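Local coordinates for DNA polymerase III, beta subunit (Thermotoga maritima, PDB 1VPK), which forms a ring-shaped dimeric sliding clamp around DNA and probably tethers DNA polymerases and other proteins to it, conferring processivity, at residues A[272-277]-A[299-304]; A[292-297]-A[347-352]; A[282-287]-A[311-316]; A[332-337]-A[370-375]; A[186-191]-A[256-261]. One frame throughout, in Å; residues are numbered along the deposited sequence.

Contact 1 of 5, residues A[272-277]-A[299-304]; sequences KELRES and NVMRLV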
# COMPACT_ATOMS: atom_id res chain seq x y z
N LYS A 272 -20.06 12.30 -1.95
CA LYS A 272 -18.76 12.98 -1.77
C LYS A 272 -18.73 13.88 -0.52
O LYS A 272 -17.77 13.81 0.23
CB LYS A 272 -18.46 13.84 -3.00
CG LYS A 272 -17.15 14.63 -2.99
CD LYS A 272 -17.08 15.54 -4.19
CE LYS A 272 -15.69 16.13 -4.37
NZ LYS A 272 -14.68 15.09 -4.79
N GLU A 273 -19.77 14.67 -0.32
CA GLU A 273 -19.93 15.61 0.84
C GLU A 273 -19.89 14.91 2.20
O GLU A 273 -19.12 15.27 3.10
CB GLU A 273 -21.29 16.37 0.66
CG GLU A 273 -21.87 17.14 1.84
CD GLU A 273 -23.24 17.87 1.55
OE1 GLU A 273 -24.11 17.46 0.70
OE2 GLU A 273 -23.46 18.89 2.27
N LEU A 274 -20.66 13.85 2.32
CA LEU A 274 -20.64 13.06 3.54
C LEU A 274 -19.33 12.29 3.72
O LEU A 274 -18.85 12.18 4.85
CB LEU A 274 -21.79 12.10 3.51
CG LEU A 274 -21.99 11.25 4.77
CD1 LEU A 274 -22.17 12.10 5.99
CD2 LEU A 274 -23.19 10.34 4.55
N ARG A 275 -18.80 11.69 2.66
CA ARG A 275 -17.49 11.01 2.72
C ARG A 275 -16.41 11.96 3.24
O ARG A 275 -15.61 11.61 4.11
CB ARG A 275 -17.11 10.44 1.35
CG ARG A 275 -15.78 9.69 1.23
CD ARG A 275 -15.09 9.87 -0.18
NE ARG A 275 -16.06 9.70 -1.29
CZ ARG A 275 -16.01 10.28 -2.49
NH1 ARG A 275 -15.02 11.10 -2.83
NH2 ARG A 275 -17.00 10.04 -3.37
N GLU A 276 -16.40 13.18 2.73
CA GLU A 276 -15.41 14.15 3.16
C GLU A 276 -15.61 14.57 4.62
O GLU A 276 -14.67 14.79 5.37
CB GLU A 276 -15.40 15.35 2.19
CG GLU A 276 -14.77 15.02 0.87
CD GLU A 276 -14.92 16.14 -0.20
OE1 GLU A 276 -15.61 17.17 0.02
OE2 GLU A 276 -14.37 15.93 -1.30
N SER A 277 -16.85 14.70 5.02
CA SER A 277 -17.20 15.05 6.41
C SER A 277 -16.79 13.93 7.32
O SER A 277 -16.21 14.18 8.39
CB SER A 277 -18.71 15.32 6.53
OG SER A 277 -19.05 15.78 7.82
N ASN A 299 -32.19 21.74 7.93
CA ASN A 299 -31.43 22.01 6.70
C ASN A 299 -29.98 21.51 6.71
O ASN A 299 -29.28 21.62 5.70
CB ASN A 299 -31.34 23.55 6.52
CG ASN A 299 -32.65 24.15 6.11
OD1 ASN A 299 -33.21 24.98 6.80
ND2 ASN A 299 -33.17 23.70 4.99
N VAL A 300 -29.51 21.08 7.87
CA VAL A 300 -28.13 20.68 8.06
C VAL A 300 -28.08 19.51 9.00
O VAL A 300 -29.03 19.23 9.76
CB VAL A 300 -27.21 21.84 8.64
CG1 VAL A 300 -27.14 23.00 7.70
CG2 VAL A 300 -27.70 22.33 9.98
N MET A 301 -26.95 18.85 8.96
CA MET A 301 -26.65 17.77 9.85
C MET A 301 -25.27 18.10 10.38
O MET A 301 -24.39 18.42 9.59
CB MET A 301 -26.66 16.51 8.99
CG MET A 301 -26.46 15.28 9.67
SD MET A 301 -26.80 13.87 8.60
CE MET A 301 -25.63 13.96 7.28
N ARG A 302 -25.08 18.10 11.70
CA ARG A 302 -23.75 18.25 12.30
C ARG A 302 -23.20 16.89 12.67
O ARG A 302 -23.92 16.07 13.25
CB ARG A 302 -23.80 19.12 13.56
CG ARG A 302 -24.41 20.55 13.36
CD ARG A 302 -24.71 21.20 14.71
NE ARG A 302 -23.62 22.06 15.18
CZ ARG A 302 -23.18 22.18 16.44
NH1 ARG A 302 -23.69 21.44 17.43
NH2 ARG A 302 -22.18 23.02 16.73
N LEU A 303 -21.94 16.64 12.33
CA LEU A 303 -21.27 15.42 12.70
C LEU A 303 -20.28 15.77 13.82
O LEU A 303 -19.48 16.68 13.67
CB LEU A 303 -20.49 14.77 11.53
CG LEU A 303 -21.10 14.37 10.18
CD1 LEU A 303 -20.55 13.10 9.63
CD2 LEU A 303 -22.58 14.34 10.20
N VAL A 304 -20.34 15.03 14.93
CA VAL A 304 -19.57 15.38 16.09
C VAL A 304 -18.78 14.18 16.56
O VAL A 304 -19.36 13.09 16.73
CB VAL A 304 -20.49 15.87 17.23
CG1 VAL A 304 -19.68 16.14 18.54
CG2 VAL A 304 -21.24 17.09 16.77
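Ser277 and Leu303 mark the closest backbone approach, 7.5 Å between their CA atoms, where helix segment 272-277 runs over strand segment 300-304 with the axes 10.7 Å apart and 25° from parallel. Such a helix laid almost along a strand is a helix-on-sheet layer of the DNA clamp fold, here in the C-terminal domain. Leu274 reaches down with CD1, which lies 4.1 Å from Met301 CE and equally far from Leu303 CD1, its side chain roughly perpendicular to both. Met301 leaves the strand extended (chi1 -176°, CG opposite the backbone N) and bends only at its last torsion, 62°, which carries the terminal methyl to the leucine. One helical turn on, Ser277 turns its hydroxyl towards Leu303: OG rests 3.4 Å from Leu303 CG, a van der Waals contact and nothing more. The polar partner of that oxygen is Asp315 on the adjoining strand 311-318, while Met301 and Leu303 also pack on Phe294 of strand 292-296. With no hydrogen bond crossing between the two segments, their cohesion comes from shape and apolar burial, and the buried serine oxygen is satisfied by its hydrogen bond with Asp315.

Contact 2 of 5, residues A[292-297]-A[347-352]; sequences VKFEIE and IEMNFV
Ile296 meets Phe351, and Phe294 meets Met349, where the two sheets of a DNA clamp domain face one another: strand 292-296 belongs to the four-stranded sheet, strand 346-351 to the long sheet that continues into the central domain. The backbones stay well apart, 10.4 Å between the CA atoms of Ile296 and Phe351, and only side chains bridge the gap. The tight half is a CH-pi contact. Ile296 CD1 stands over one face of the Phe351 ring, 4.0 Å from its centroid and displaced towards the CE1 and CZ rim. The two side chains come from opposite directions, and the isoleucine's CG1 arm, anti at its second torsion (161°), is stretched out to the ring. Leu326, Ile328 and Phe330 of strand 326-330 also pack on that phenylalanine. The second pair is looser: Met349 SD lies 5.4 Å from the centroid of the Phe294 ring, an oblique Met-aromatic contact. On their outward sides both strands turn polar. Lys293 forms a salt bridge with Glu295, which also pairs with Arg302; Glu348 and Asn350 share Lys266. Across the outer surface of strand 346-351, Asn350 ND2 donates to the anti side of Glu348 OE1 at 3.3 Å, with an N-H...O angle of 164°.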
# COMPACT_ATOMS: atom_id res chain seq x y z
N VAL A 292 -19.25 8.74 15.69
CA VAL A 292 -19.71 10.03 15.22
C VAL A 292 -21.18 10.14 15.62
O VAL A 292 -21.94 9.21 15.43
CB VAL A 292 -19.53 10.21 13.69
CG1 VAL A 292 -20.21 9.07 12.86
CG2 VAL A 292 -20.10 11.59 13.20
N LYS A 293 -21.52 11.26 16.24
CA LYS A 293 -22.90 11.66 16.54
C LYS A 293 -23.40 12.58 15.43
O LYS A 293 -22.75 13.60 15.09
CB LYS A 293 -22.93 12.40 17.87
CG LYS A 293 -24.32 12.81 18.32
CD LYS A 293 -24.30 13.43 19.70
CE LYS A 293 -23.53 14.73 19.69
NZ LYS A 293 -23.80 15.53 20.94
N PHE A 294 -24.53 12.18 14.84
CA PHE A 294 -25.25 12.98 13.87
C PHE A 294 -26.33 13.72 14.62
O PHE A 294 -27.11 13.10 15.34
CB PHE A 294 -25.91 12.10 12.81
CG PHE A 294 -24.94 11.46 11.87
CD1 PHE A 294 -24.14 10.44 12.27
CD2 PHE A 294 -24.82 11.87 10.58
CE1 PHE A 294 -23.25 9.87 11.41
CE2 PHE A 294 -23.93 11.28 9.73
CZ PHE A 294 -23.17 10.28 10.14
N GLU A 295 -26.33 15.05 14.47
CA GLU A 295 -27.36 15.95 14.94
C GLU A 295 -28.04 16.46 13.67
O GLU A 295 -27.54 17.35 12.96
CB GLU A 295 -26.76 17.09 15.75
CG GLU A 295 -26.04 16.61 16.98
CD GLU A 295 -25.19 17.67 17.63
OE1 GLU A 295 -25.07 18.78 17.10
OE2 GLU A 295 -24.65 17.40 18.70
N ILE A 296 -29.18 15.86 13.39
CA ILE A 296 -29.93 16.16 12.21
C ILE A 296 -31.01 17.21 12.52
O ILE A 296 -31.84 17.05 13.41
CB ILE A 296 -30.57 14.88 11.67
CG1 ILE A 296 -29.51 13.83 11.39
CG2 ILE A 296 -31.37 15.20 10.42
CD1 ILE A 296 -30.03 12.47 11.31
N GLU A 297 -30.94 18.32 11.79
CA GLU A 297 -31.81 19.45 11.94
C GLU A 297 -32.43 19.70 10.58
O GLU A 297 -32.23 18.92 9.63
CB GLU A 297 -31.02 20.68 12.39
CG GLU A 297 -30.23 20.45 13.69
CD GLU A 297 -29.21 21.56 14.01
OE1 GLU A 297 -29.27 22.65 13.38
OE2 GLU A 297 -28.35 21.32 14.92
N ILE A 347 -27.10 10.18 -1.96
CA ILE A 347 -27.58 9.03 -1.21
C ILE A 347 -28.70 9.49 -0.25
O ILE A 347 -28.82 10.70 0.06
CB ILE A 347 -26.44 8.33 -0.41
CG1 ILE A 347 -25.85 9.22 0.69
CG2 ILE A 347 -25.31 7.91 -1.35
CD1 ILE A 347 -26.15 8.77 2.06
N GLU A 348 -29.50 8.53 0.21
CA GLU A 348 -30.42 8.77 1.30
C GLU A 348 -30.03 8.00 2.54
O GLU A 348 -29.55 6.87 2.47
CB GLU A 348 -31.85 8.32 1.01
CG GLU A 348 -32.40 8.65 -0.26
CD GLU A 348 -33.91 8.44 -0.22
OE1 GLU A 348 -34.41 7.53 0.50
OE2 GLU A 348 -34.57 9.23 -0.89
N MET A 349 -30.24 8.66 3.67
CA MET A 349 -30.13 8.06 4.98
C MET A 349 -31.49 8.14 5.64
O MET A 349 -32.03 9.23 5.76
CB MET A 349 -29.16 8.81 5.81
CG MET A 349 -27.75 8.87 5.25
SD MET A 349 -26.61 9.56 6.42
CE MET A 349 -26.17 8.29 7.53
N ASN A 350 -32.01 7.00 6.10
CA ASN A 350 -33.38 6.86 6.60
C ASN A 350 -33.30 6.33 8.04
O ASN A 350 -32.64 5.31 8.28
CB ASN A 350 -34.16 5.87 5.74
CG ASN A 350 -34.46 6.42 4.32
OD1 ASN A 350 -35.36 7.21 4.17
ND2 ASN A 350 -33.74 5.94 3.30
N PHE A 351 -33.99 6.99 8.96
CA PHE A 351 -33.89 6.72 10.38
C PHE A 351 -35.26 6.60 11.00
O PHE A 351 -36.25 7.19 10.50
CB PHE A 351 -33.19 7.87 11.11
CG PHE A 351 -31.87 8.31 10.51
CD1 PHE A 351 -31.83 9.27 9.55
CD2 PHE A 351 -30.66 7.79 10.96
CE1 PHE A 351 -30.64 9.72 9.01
CE2 PHE A 351 -29.45 8.27 10.43
CZ PHE A 351 -29.46 9.24 9.45
N VAL A 352 -35.32 5.91 12.15
CA VAL A 352 -36.52 5.84 12.97
C VAL A 352 -36.21 6.59 14.27
O VAL A 352 -36.73 7.67 14.49
CB VAL A 352 -37.01 4.35 13.19
CG1 VAL A 352 -38.31 4.26 14.05
CG2 VAL A 352 -37.33 3.69 11.88

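Contact 3 of 5, residues A[282-287]-A[311-316]; sequences MVIASK and GEVVDE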
# COMPACT_ATOMS: atom_id res chain seq x y z
N MET A 282 -13.19 11.64 11.55
CA MET A 282 -12.34 10.49 11.85
C MET A 282 -10.98 10.87 12.32
O MET A 282 -10.32 10.10 13.02
CB MET A 282 -12.28 9.51 10.68
CG MET A 282 -13.58 8.73 10.63
SD MET A 282 -13.87 7.52 9.35
CE MET A 282 -14.01 8.35 7.77
N VAL A 283 -10.55 12.07 12.01
CA VAL A 283 -9.32 12.58 12.60
C VAL A 283 -9.40 12.43 14.13
O VAL A 283 -8.41 12.06 14.76
CB VAL A 283 -9.05 14.02 12.19
CG1 VAL A 283 -7.87 14.61 13.03
CG2 VAL A 283 -8.72 14.09 10.73
N ILE A 284 -10.56 12.71 14.72
CA ILE A 284 -10.75 12.58 16.17
C ILE A 284 -11.31 11.21 16.56
O ILE A 284 -10.87 10.64 17.54
CB ILE A 284 -11.63 13.73 16.76
CG1 ILE A 284 -10.87 15.05 16.68
CG2 ILE A 284 -12.08 13.42 18.24
CD1 ILE A 284 -9.57 15.11 17.37
N ALA A 285 -12.24 10.67 15.76
CA ALA A 285 -12.86 9.39 16.09
C ALA A 285 -11.86 8.22 16.14
O ALA A 285 -11.99 7.31 17.00
CB ALA A 285 -14.01 9.10 15.13
N SER A 286 -10.86 8.25 15.27
CA SER A 286 -9.86 7.18 15.18
C SER A 286 -8.95 7.13 16.38
O SER A 286 -8.28 6.11 16.62
CB SER A 286 -9.03 7.28 13.90
OG SER A 286 -9.84 6.82 12.79
N LYS A 287 -8.93 8.22 17.15
CA LYS A 287 -8.14 8.27 18.35
C LYS A 287 -8.68 7.37 19.47
O LYS A 287 -7.90 6.94 20.31
CB LYS A 287 -7.99 9.72 18.84
CG LYS A 287 -6.99 10.52 18.04
CD LYS A 287 -5.57 10.16 18.47
CE LYS A 287 -4.54 10.37 17.37
NZ LYS A 287 -3.39 9.47 17.56
N GLY A 311 -9.19 16.06 21.80
CA GLY A 311 -10.05 17.14 21.38
C GLY A 311 -11.38 16.68 20.88
O GLY A 311 -11.81 15.55 21.22
N GLU A 312 -12.03 17.59 20.14
CA GLU A 312 -13.37 17.45 19.57
C GLU A 312 -13.33 18.00 18.13
O GLU A 312 -12.46 18.80 17.78
CB GLU A 312 -14.38 18.29 20.37
CG GLU A 312 -14.65 17.75 21.80
CD GLU A 312 -14.34 18.78 22.89
OE1 GLU A 312 -14.73 19.96 22.72
OE2 GLU A 312 -13.70 18.41 23.89
N VAL A 313 -14.25 17.53 17.32
CA VAL A 313 -14.53 18.06 16.00
C VAL A 313 -16.03 18.13 15.82
O VAL A 313 -16.76 17.24 16.24
CB VAL A 313 -13.89 17.23 14.85
CG1 VAL A 313 -14.41 15.80 14.85
CG2 VAL A 313 -14.12 17.91 13.49
N VAL A 314 -16.48 19.20 15.18
CA VAL A 314 -17.85 19.36 14.74
C VAL A 314 -17.77 19.79 13.30
O VAL A 314 -17.01 20.71 12.96
CB VAL A 314 -18.60 20.43 15.56
CG1 VAL A 314 -20.03 20.60 15.00
CG2 VAL A 314 -18.57 20.06 17.03
N ASP A 315 -18.47 19.07 12.45
CA ASP A 315 -18.57 19.41 11.04
C ASP A 315 -20.04 19.53 10.62
O ASP A 315 -20.82 18.63 10.84
CB ASP A 315 -17.91 18.35 10.16
CG ASP A 315 -17.69 18.85 8.75
OD1 ASP A 315 -17.22 19.99 8.57
OD2 ASP A 315 -18.02 18.14 7.80
N GLU A 316 -20.39 20.61 9.97
CA GLU A 316 -21.78 20.87 9.61
C GLU A 316 -21.97 20.77 8.12
O GLU A 316 -21.29 21.47 7.39
CB GLU A 316 -22.14 22.26 10.08
CG GLU A 316 -23.59 22.65 9.78
CD GLU A 316 -24.00 23.88 10.56
OE1 GLU A 316 -24.16 23.77 11.79
OE2 GLU A 316 -24.16 24.95 9.93
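Ile284 and Val313 lie flank to flank, pointing opposite ways, the isoleucine coming from helix 271-285 and the valine from strand 311-318. They touch near their roots: Ile284 CB is 4.0 Å from Val313 CG1, with the isoleucine's CG1 almost as near to the same methyl. Val313 holds CG1 between its backbone N and its carbonyl carbon (chi1 60°), and that methyl is the one pressed against Ile284. The two branches of Ile284 also reach the main chain of the two residues before Val313. CG1 comes within 4.1 Å of Glu312 C, whereas CG2 lies over the main chain one residue earlier, 3.7 Å from Gly311 O. This helix-on-sheet packing belongs to the C-terminal domain of the clamp at the head-to-tail dimer interface. Strand 311-318 is outermost within its own chain, but residues 311-315 form an antiparallel ladder with a strand of the second subunit, so that the sheet runs on from one chain into the other. Phe117 of the second subunit packs on Val313 and on Val283. Gly311 has backbone angles (phi 149°, psi -162°) at which a CB would collide with the carbonyl oxygen of the residue before, so glycine is required. Farther along the strand, Asp315 forms a salt bridge with Arg280 and hydrogen bonds with Thr115 and Ser114 of the second subunit.

Contact 4 of 5, residues A[332-337]-A[370-375]; sequences PKFIED and YIVMPI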
# COMPACT_ATOMS: atom_id res chain seq x y z
N PRO A 332 -18.24 5.46 12.43
CA PRO A 332 -18.11 6.14 11.14
C PRO A 332 -17.50 5.29 10.02
O PRO A 332 -17.81 5.52 8.84
CB PRO A 332 -17.21 7.34 11.48
CG PRO A 332 -16.42 6.88 12.66
CD PRO A 332 -17.39 6.08 13.46
N LYS A 333 -16.63 4.34 10.39
CA LYS A 333 -16.02 3.46 9.40
C LYS A 333 -17.12 2.67 8.68
O LYS A 333 -17.03 2.41 7.47
CB LYS A 333 -15.02 2.48 10.05
N PHE A 334 -18.14 2.26 9.41
CA PHE A 334 -19.23 1.49 8.79
C PHE A 334 -20.03 2.34 7.80
O PHE A 334 -20.55 1.80 6.81
CB PHE A 334 -20.16 0.89 9.82
CG PHE A 334 -19.55 -0.19 10.66
CD1 PHE A 334 -18.52 -1.00 10.21
CD2 PHE A 334 -20.09 -0.46 11.89
CE1 PHE A 334 -18.00 -2.03 11.02
CE2 PHE A 334 -19.61 -1.47 12.68
CZ PHE A 334 -18.55 -2.26 12.25
N ILE A 335 -20.13 3.64 8.04
CA ILE A 335 -20.88 4.51 7.14
C ILE A 335 -20.01 4.72 5.94
O ILE A 335 -20.50 4.67 4.80
CB ILE A 335 -21.19 5.92 7.74
CG1 ILE A 335 -21.93 5.85 9.08
CG2 ILE A 335 -22.00 6.79 6.72
CD1 ILE A 335 -23.25 5.22 9.01
N GLU A 336 -18.72 5.02 6.17
CA GLU A 336 -17.80 5.19 5.08
C GLU A 336 -17.71 3.96 4.13
O GLU A 336 -17.65 4.11 2.94
CB GLU A 336 -16.42 5.57 5.60
CG GLU A 336 -15.38 5.77 4.50
CD GLU A 336 -15.77 6.89 3.54
OE1 GLU A 336 -15.71 8.10 3.95
OE2 GLU A 336 -16.14 6.55 2.37
N ASP A 337 -17.65 2.75 4.67
CA ASP A 337 -17.67 1.52 3.86
C ASP A 337 -18.82 1.48 2.87
O ASP A 337 -18.63 1.17 1.73
CB ASP A 337 -17.81 0.31 4.77
CG ASP A 337 -16.54 -0.06 5.48
OD1 ASP A 337 -15.44 0.37 5.07
OD2 ASP A 337 -16.63 -0.85 6.43
N TYR A 370 -28.36 -0.74 2.23
CA TYR A 370 -27.41 -0.97 3.32
C TYR A 370 -28.05 -0.62 4.62
O TYR A 370 -28.75 0.33 4.68
CB TYR A 370 -26.12 -0.13 3.11
CG TYR A 370 -25.51 -0.50 1.79
CD1 TYR A 370 -24.66 -1.58 1.68
CD2 TYR A 370 -25.85 0.19 0.61
CE1 TYR A 370 -24.12 -1.96 0.42
CE2 TYR A 370 -25.31 -0.17 -0.63
CZ TYR A 370 -24.47 -1.25 -0.71
OH TYR A 370 -23.92 -1.62 -1.90
N ILE A 371 -27.76 -1.38 5.66
CA ILE A 371 -28.25 -1.13 7.03
C ILE A 371 -27.01 -1.00 7.93
O ILE A 371 -26.03 -1.78 7.78
CB ILE A 371 -29.13 -2.32 7.56
CG1 ILE A 371 -30.33 -2.60 6.62
CG2 ILE A 371 -29.57 -2.06 9.01
CD1 ILE A 371 -31.37 -1.56 6.66
N VAL A 372 -26.99 0.04 8.77
CA VAL A 372 -25.99 0.21 9.82
C VAL A 372 -26.72 0.38 11.16
O VAL A 372 -27.67 1.15 11.26
CB VAL A 372 -25.05 1.42 9.54
CG1 VAL A 372 -23.86 1.42 10.51
CG2 VAL A 372 -24.48 1.37 8.12
N MET A 373 -26.31 -0.37 12.17
CA MET A 373 -26.89 -0.30 13.49
C MET A 373 -26.21 0.86 14.20
O MET A 373 -25.02 1.08 13.99
CB MET A 373 -26.60 -1.59 14.25
CG MET A 373 -27.11 -2.87 13.54
SD MET A 373 -28.90 -2.96 13.28
CE MET A 373 -29.44 -2.54 14.95
N PRO A 374 -26.93 1.59 15.06
CA PRO A 374 -26.34 2.70 15.76
C PRO A 374 -25.59 2.27 17.00
O PRO A 374 -25.72 1.13 17.42
CB PRO A 374 -27.53 3.55 16.17
CG PRO A 374 -28.64 2.64 16.28
CD PRO A 374 -28.36 1.43 15.41
N ILE A 375 -24.84 3.19 17.57
CA ILE A 375 -24.13 2.95 18.82
C ILE A 375 -24.72 3.85 19.90
O ILE A 375 -25.38 4.86 19.61
CB ILE A 375 -22.59 3.11 18.69
CG1 ILE A 375 -22.18 4.53 18.32
CG2 ILE A 375 -22.00 2.17 17.62
CD1 ILE A 375 -20.68 4.66 18.17
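Val372 packs against Phe334 and Ile335, placing helix 332-341 on one surface of the long antiparallel sheet of the clamp, near the join of its central and C-terminal domains. Along 370-375, Tyr370 comes first, its hydroxyl hydrogen-bonded to the main-chain oxygen of Lys152, and Ile371 pairs through its backbone with Leu188 on the neighbouring strand. Val372 then faces the helix. Its CG1, held anti to the backbone N (chi1 -170°), lies 3.8 Å from Phe334 CB and approaches that ring only obliquely. An alanine here would probably open a gap under the helix, taking from Ile335 CD1 both of its valine methyl contacts and from Phe334 CB its neighbour. Beyond it, Met373 makes a backbone bond to Phe186. Ile375, the last residue, is hydrogen-bonded through its main chain to Ala329 of strand 326-330. Back at the valine, the Ile335 arm lies athwart the side chain, its CD1 4.1 Å from both CG1 and CG2 of Val372.

Contact 5 of 5, residues A[186-191]-A[256-261]; sequences FRLALA and KRVIPE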
# COMPACT_ATOMS: atom_id res chain seq x y z
N PHE A 186 -23.35 -5.96 12.73
CA PHE A 186 -23.37 -4.52 12.94
C PHE A 186 -23.95 -3.80 11.71
O PHE A 186 -24.51 -2.72 11.82
CB PHE A 186 -21.96 -4.00 13.17
CG PHE A 186 -21.33 -4.46 14.47
CD1 PHE A 186 -21.77 -4.00 15.68
CD2 PHE A 186 -20.22 -5.31 14.44
CE1 PHE A 186 -21.13 -4.40 16.88
CE2 PHE A 186 -19.59 -5.70 15.62
CZ PHE A 186 -20.05 -5.25 16.82
N ARG A 187 -23.75 -4.38 10.55
CA ARG A 187 -24.22 -3.78 9.31
C ARG A 187 -24.53 -4.88 8.30
O ARG A 187 -24.17 -6.04 8.50
CB ARG A 187 -23.22 -2.73 8.75
CG ARG A 187 -21.72 -3.01 8.89
CD ARG A 187 -21.24 -4.01 7.85
NE ARG A 187 -19.82 -4.32 8.01
CZ ARG A 187 -18.81 -3.55 7.63
NH1 ARG A 187 -17.58 -3.98 7.80
NH2 ARG A 187 -19.01 -2.40 7.05
N LEU A 188 -25.23 -4.50 7.25
CA LEU A 188 -25.77 -5.42 6.29
C LEU A 188 -25.81 -4.74 4.93
O LEU A 188 -26.07 -3.53 4.82
CB LEU A 188 -27.17 -5.84 6.74
CG LEU A 188 -28.01 -6.68 5.75
CD1 LEU A 188 -28.97 -7.57 6.53
CD2 LEU A 188 -28.82 -5.78 4.84
N ALA A 189 -25.52 -5.53 3.91
CA ALA A 189 -25.60 -5.10 2.52
C ALA A 189 -26.54 -6.05 1.78
O ALA A 189 -26.47 -7.26 1.98
CB ALA A 189 -24.22 -5.15 1.86
N LEU A 190 -27.38 -5.47 0.92
CA LEU A 190 -28.29 -6.26 0.14
C LEU A 190 -28.32 -5.78 -1.30
O LEU A 190 -28.42 -4.59 -1.53
CB LEU A 190 -29.68 -6.11 0.75
CG LEU A 190 -30.84 -6.93 0.19
CD1 LEU A 190 -31.88 -7.07 1.29
CD2 LEU A 190 -31.47 -6.25 -1.05
N ALA A 191 -28.30 -6.72 -2.25
CA ALA A 191 -28.36 -6.43 -3.68
C ALA A 191 -29.39 -7.39 -4.30
O ALA A 191 -29.40 -8.60 -3.98
CB ALA A 191 -26.95 -6.66 -4.34
N LYS A 256 -34.41 -9.60 7.58
CA LYS A 256 -35.52 -8.70 7.28
C LYS A 256 -36.01 -7.94 8.54
O LYS A 256 -36.47 -6.81 8.44
CB LYS A 256 -36.65 -9.47 6.60
CG LYS A 256 -36.26 -10.00 5.18
CD LYS A 256 -36.87 -11.38 4.81
CE LYS A 256 -36.48 -11.79 3.39
NZ LYS A 256 -36.56 -13.25 3.15
N ARG A 257 -35.82 -8.52 9.72
CA ARG A 257 -36.20 -7.82 10.95
C ARG A 257 -35.36 -6.59 11.29
O ARG A 257 -35.75 -5.80 12.11
CB ARG A 257 -36.14 -8.79 12.13
CG ARG A 257 -37.09 -9.98 12.04
CD ARG A 257 -36.45 -11.12 12.74
NE ARG A 257 -37.33 -12.25 13.03
CZ ARG A 257 -38.12 -12.32 14.11
NH1 ARG A 257 -38.19 -11.31 15.00
NH2 ARG A 257 -38.88 -13.39 14.28
N VAL A 258 -34.19 -6.42 10.68
CA VAL A 258 -33.45 -5.19 10.89
C VAL A 258 -33.64 -4.16 9.77
O VAL A 258 -33.05 -3.07 9.80
CB VAL A 258 -31.94 -5.46 11.10
CG1 VAL A 258 -31.78 -6.59 12.10
CG2 VAL A 258 -31.19 -5.80 9.75
N ILE A 259 -34.39 -4.53 8.74
CA ILE A 259 -34.69 -3.60 7.67
C ILE A 259 -36.00 -2.91 8.04
O ILE A 259 -37.04 -3.53 7.97
CB ILE A 259 -34.80 -4.31 6.32
CG1 ILE A 259 -33.49 -5.04 6.03
CG2 ILE A 259 -35.18 -3.31 5.21
CD1 ILE A 259 -33.55 -5.84 4.81
N PRO A 260 -35.95 -1.64 8.49
CA PRO A 260 -37.19 -0.97 8.87
C PRO A 260 -38.17 -0.80 7.73
O PRO A 260 -37.77 -0.72 6.58
CB PRO A 260 -36.71 0.39 9.37
CG PRO A 260 -35.28 0.13 9.81
CD PRO A 260 -34.79 -0.77 8.72
N GLU A 261 -39.47 -0.79 8.06
CA GLU A 261 -40.50 -0.68 7.04
C GLU A 261 -40.94 0.77 6.83
O GLU A 261 -41.52 1.10 5.80
CB GLU A 261 -41.70 -1.56 7.37
CG GLU A 261 -41.62 -2.98 6.81
CD GLU A 261 -40.77 -3.91 7.64
OE1 GLU A 261 -41.12 -4.15 8.81
OE2 GLU A 261 -39.76 -4.43 7.10
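Leu190 and Ile259 meet methyl to methyl, CD1 of one 4.1 Å from CD1 of the other, the two side chains crossing at about a right angle. A slacker pair lies alongside, Leu188 CD1 being 4.3 Å from Val258 CG2. Both leucines project from the same face of strand 187-194, two residues apart; the anti first torsion of Leu190 (chi1 -175°) carries its branch out to the isoleucine. Opposite them, 256-258 is the end of a 3-10 segment, closed by Ile259 N bonding to Lys256 O at 3.1 Å. This is an interdomain seam of the three-domain clamp chain: the strand belongs to the central domain and 256-261 to the C-terminal domain. In the next shell Tyr255 packs on both leucines, and Ile371 of the adjacent strand touches Leu188 and Ile259. Farther out, on the strand's other face, Arg187 forms salt bridges with Asp184 and with Asp337 of helix 332-341.

Contacts 1 to 4 are buried within the C-terminal domain, whereas contact 5 is partly buried and joins that domain to the central one. Contacts 1 and 3 share helix 271-285 over adjacent strands and touch through the bond of Ser277 to Asp315; of the five, contact 3 alone is touched by the second subunit, which there adds both polar bonds and aromatic packing to an aliphatic centre. Contact 2 instead joins sheet to sheet and is the one with CH-pi and Met-aromatic contacts; its Phe294 packs directly on Met301 and Leu303 of contact 1. Contacts 4 and 5 use neighbouring strands of the long sheet, and the salt bridge from Arg187 to Asp337 spans them. Contact 5, purely aliphatic, lies about 28 Å from contact 3, centre to centre.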